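Local coordinates for protein quinone oxidoreductase (Coxiella burnetii, PDB 3TQH) that probably reduces quinones at the expense of NADPH, as a medium-chain dehydrogenase/reductase-type oxidoreductase that binds this dinucleotide, at residues A[6-11]-A[108-113]. Sequence-based numbering, arbitrary orientation.
Sequences EMKAIQ and YAEYVC
A9 and A109 form a single antiparallel beta bridge that joins the N-terminal strand 6-12 to the chain leading into strand 111-114, within the GroES-like part of this medium-chain dehydrogenase/reductase. A9 CA and A109 CA lie 4.0 Å apart. The bridge is closed by two backbone hydrogen bonds, a straight one from I10 N to Y108 O at 2.9 Å and a longer one from E110 N to K8 O at 3.2 Å. On its other edge strand 6-12 pairs with strand 21-27, while E110 bonds through its backbone to V40, so the bridge links that hairpin to the larger sheet.

Beyond the bridge a side chain takes over from the backbone. E110 reaches across to strand 6-12 with CG anti to its carbonyl carbon (chi1 -67°) and an extended chain, and its OE1 accepts K8 N at 3.0 Å. The N-H points almost straight at the oxygen (178°) but arrives from well above the carboxylate plane. The other oxygen, OE2, lies beside the methylenes of K8, whose chain bends at its last torsion to bring NZ within a long salt bridge of 3.8 Å.

The apolar contacts involve both alanines and their neighbours. A9 CB meets A109 CB at 3.5 Å, with the selenomethionine M7 beside them, its CE against A109 CB and its selenium at the edge of the Y111 ring in a Met-aromatic contact. I10 packs CB against CB of Y108 and sets CG2 at the edge of that ring, whose hydroxyl is hydrogen-bonded to D49 and H304. A water completes this end, donating to I10 O at 2.8 Å and to Y108 O at 3.0 Å, so Y108 O accepts from both the water and I10 N.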
ATOM      1  N   GLU A   6     -25.060  15.776   3.433  1.00 39.52           N
ATOM      2  CA  GLU A   6     -24.679  14.599   4.232  1.00 37.89           C
ATOM      3  C   GLU A   6     -24.119  13.453   3.391  1.00 34.91           C
ATOM      4  O   GLU A   6     -24.394  13.347   2.194  1.00 34.98           O
ATOM      5  CB  GLU A   6     -25.870  14.051   5.021  1.00 40.05           C
ATOM      6  CG  GLU A   6     -26.280  14.864   6.242  1.00 43.67           C
ATOM      7  CD  GLU A   6     -26.418  13.984   7.475  1.00 45.29           C
ATOM      8  OE1 GLU A   6     -27.555  13.734   7.929  1.00 47.99           O
ATOM      9  OE2 GLU A   6     -25.372  13.520   7.975  1.00 44.81           O
HETATM   10  N   MSE A   7     -23.348  12.588   4.052  1.00 32.39           N
HETATM   11  CA  MSE A   7     -22.843  11.354   3.463  1.00 29.70           C
HETATM   12  C   MSE A   7     -22.618  10.301   4.548  1.00 28.14           C
HETATM   13  O   MSE A   7     -22.566  10.625   5.737  1.00 28.37           O
HETATM   14  CB  MSE A   7     -21.523  11.619   2.742  1.00 28.07           C
HETATM   15  CG  MSE A   7     -20.389  12.101   3.658  1.00 28.28           C
HETATM   16 SE   MSE A   7     -18.653  11.945   2.810  1.00 28.90          SE
HETATM   17  CE  MSE A   7     -17.472  12.278   4.343  1.00 26.93           C
ATOM     18  N   LYS A   8     -22.482   9.046   4.124  1.00 26.18           N
ATOM     19  CA  LYS A   8     -22.069   7.949   5.005  1.00 24.86           C
ATOM     20  C   LYS A   8     -20.543   7.829   4.979  1.00 21.84           C
ATOM     21  O   LYS A   8     -19.922   7.915   3.915  1.00 20.14           O
ATOM     22  CB  LYS A   8     -22.701   6.623   4.566  1.00 25.21           C
ATOM     23  CG  LYS A   8     -24.230   6.660   4.426  1.00 28.93           C
ATOM     24  CD  LYS A   8     -24.778   5.329   3.881  1.00 30.71           C
ATOM     25  CE  LYS A   8     -26.306   5.328   3.759  1.00 34.28           C
ATOM     26  NZ  LYS A   8     -26.799   6.066   2.555  1.00 35.68           N
ATOM     27  N   ALA A   9     -19.950   7.628   6.152  1.00 20.92           N
ATOM     28  CA  ALA A   9     -18.501   7.471   6.277  1.00 18.84           C
ATOM     29  C   ALA A   9     -18.133   6.681   7.531  1.00 18.59           C
ATOM     30  O   ALA A   9     -18.857   6.715   8.524  1.00 20.22           O
ATOM     31  CB  ALA A   9     -17.832   8.826   6.303  1.00 18.67           C
ATOM     32  N   ILE A  10     -17.018   5.955   7.474  1.00 16.97           N
ATOM     33  CA  ILE A  10     -16.512   5.238   8.639  1.00 16.89           C
ATOM     34  C   ILE A  10     -15.673   6.199   9.467  1.00 17.15           C
ATOM     35  O   ILE A  10     -14.771   6.843   8.949  1.00 16.84           O
ATOM     36  CB  ILE A  10     -15.651   4.013   8.250  1.00 15.40           C
ATOM     37  CG1 ILE A  10     -16.521   2.923   7.600  1.00 15.63           C
ATOM     38  CG2 ILE A  10     -14.924   3.446   9.476  1.00 15.56           C
ATOM     39  CD1 ILE A  10     -17.511   2.269   8.537  1.00 16.17           C
ATOM     40  N   GLN A  11     -15.986   6.310  10.750  1.00 18.49           N
ATOM     41  CA  GLN A  11     -15.166   7.095  11.662  1.00 18.91           C
ATOM     42  C   GLN A  11     -14.849   6.288  12.896  1.00 19.15           C
ATOM     43  O   GLN A  11     -15.459   5.252  13.135  1.00 19.64           O
ATOM     44  CB  GLN A  11     -15.873   8.394  12.042  1.00 20.76           C
ATOM     45  CG  GLN A  11     -15.716   9.473  10.982  1.00 20.96           C
ATOM     46  CD  GLN A  11     -16.513  10.729  11.261  1.00 22.99           C
ATOM     47  OE1 GLN A  11     -16.591  11.605  10.407  1.00 24.95           O
ATOM     48  NE2 GLN A  11     -17.116  10.826  12.444  1.00 24.02           N
ATOM     49  N   TYR A 108     -12.668   5.806   3.488  1.00 12.98           N
ATOM     50  CA  TYR A 108     -13.781   4.916   3.850  1.00 13.11           C
ATOM     51  C   TYR A 108     -15.041   5.783   3.924  1.00 14.22           C
ATOM     52  O   TYR A 108     -15.540   6.072   5.016  1.00 14.97           O
ATOM     53  CB  TYR A 108     -13.582   4.251   5.218  1.00 13.05           C
ATOM     54  CG  TYR A 108     -12.392   3.328   5.418  1.00 11.48           C
ATOM     55  CD1 TYR A 108     -11.352   3.232   4.492  1.00  9.87           C
ATOM     56  CD2 TYR A 108     -12.291   2.581   6.590  1.00 10.63           C
ATOM     57  CE1 TYR A 108     -10.263   2.391   4.727  1.00  8.62           C
ATOM     58  CE2 TYR A 108     -11.214   1.747   6.830  1.00  9.54           C
ATOM     59  CZ  TYR A 108     -10.203   1.656   5.902  1.00  8.66           C
ATOM     60  OH  TYR A 108      -9.138   0.826   6.169  1.00  7.62           O
ATOM     61  N   ALA A 109     -15.544   6.204   2.764  1.00 14.42           N
ATOM     62  CA  ALA A 109     -16.612   7.208   2.705  1.00 15.73           C
ATOM     63  C   ALA A 109     -17.154   7.375   1.288  1.00 16.23           C
ATOM     64  O   ALA A 109     -16.524   6.973   0.319  1.00 16.16           O
ATOM     65  CB  ALA A 109     -16.108   8.535   3.229  1.00 15.73           C
ATOM     66  N   GLU A 110     -18.329   7.971   1.179  1.00 17.86           N
ATOM     67  CA  GLU A 110     -19.004   8.135  -0.103  1.00 18.70           C
ATOM     68  C   GLU A 110     -18.447   9.299  -0.932  1.00 18.56           C
ATOM     69  O   GLU A 110     -18.597   9.319  -2.152  1.00 18.87           O
ATOM     70  CB  GLU A 110     -20.503   8.334   0.132  1.00 20.84           C
ATOM     71  CG  GLU A 110     -21.205   7.108   0.709  1.00 22.01           C
ATOM     72  CD  GLU A 110     -22.699   7.320   0.912  1.00 25.41           C
ATOM     73  OE1 GLU A 110     -23.112   8.437   1.299  1.00 26.37           O
ATOM     74  OE2 GLU A 110     -23.463   6.358   0.694  1.00 28.80           O
ATOM     75  N   TYR A 111     -17.829  10.273  -0.265  1.00 18.35           N
ATOM     76  CA  TYR A 111     -17.218  11.424  -0.937  1.00 18.67           C
ATOM     77  C   TYR A 111     -15.868  11.755  -0.316  1.00 17.88           C
ATOM     78  O   TYR A 111     -15.699  11.673   0.905  1.00 17.89           O
ATOM     79  CB  TYR A 111     -18.122  12.659  -0.857  1.00 20.27           C
ATOM     80  CG  TYR A 111     -19.451  12.483  -1.547  1.00 21.73           C
ATOM     81  CD1 TYR A 111     -19.620  12.854  -2.880  1.00 22.73           C
ATOM     82  CD2 TYR A 111     -20.539  11.933  -0.875  1.00 22.28           C
ATOM     83  CE1 TYR A 111     -20.843  12.682  -3.524  1.00 24.00           C
ATOM     84  CE2 TYR A 111     -21.758  11.755  -1.506  1.00 23.78           C
ATOM     85  CZ  TYR A 111     -21.908  12.131  -2.829  1.00 24.72           C
ATOM     86  OH  TYR A 111     -23.122  11.959  -3.455  1.00 26.83           O
ATOM     87  N   VAL A 112     -14.911  12.130  -1.160  1.00 17.55           N
ATOM     88  CA  VAL A 112     -13.622  12.626  -0.689  1.00 17.23           C
ATOM     89  C   VAL A 112     -13.249  13.927  -1.387  1.00 18.47           C
ATOM     90  O   VAL A 112     -13.716  14.217  -2.488  1.00 18.64           O
ATOM     91  CB  VAL A 112     -12.488  11.600  -0.890  1.00 15.68           C
ATOM     92  CG1 VAL A 112     -12.787  10.329  -0.122  1.00 14.99           C
ATOM     93  CG2 VAL A 112     -12.267  11.301  -2.373  1.00 15.91           C
ATOM     94  N   CYS A 113     -12.414  14.707  -0.711  1.00 19.29           N
ATOM     95  CA  CYS A 113     -11.814  15.904  -1.281  1.00 21.02           C
ATOM     96  C   CYS A 113     -10.409  15.530  -1.729  1.00 20.41           C
ATOM     97  O   CYS A 113      -9.696  14.834  -1.008  1.00 19.50           O
ATOM     98  CB  CYS A 113     -11.771  17.025  -0.240  1.00 22.50           C
ATOM     99  SG  CYS A 113     -10.784  18.458  -0.690  1.00 25.75           S
TER
HETATM  100  O   HOH W   1     -13.678   7.898   6.569  1.00 17.24           O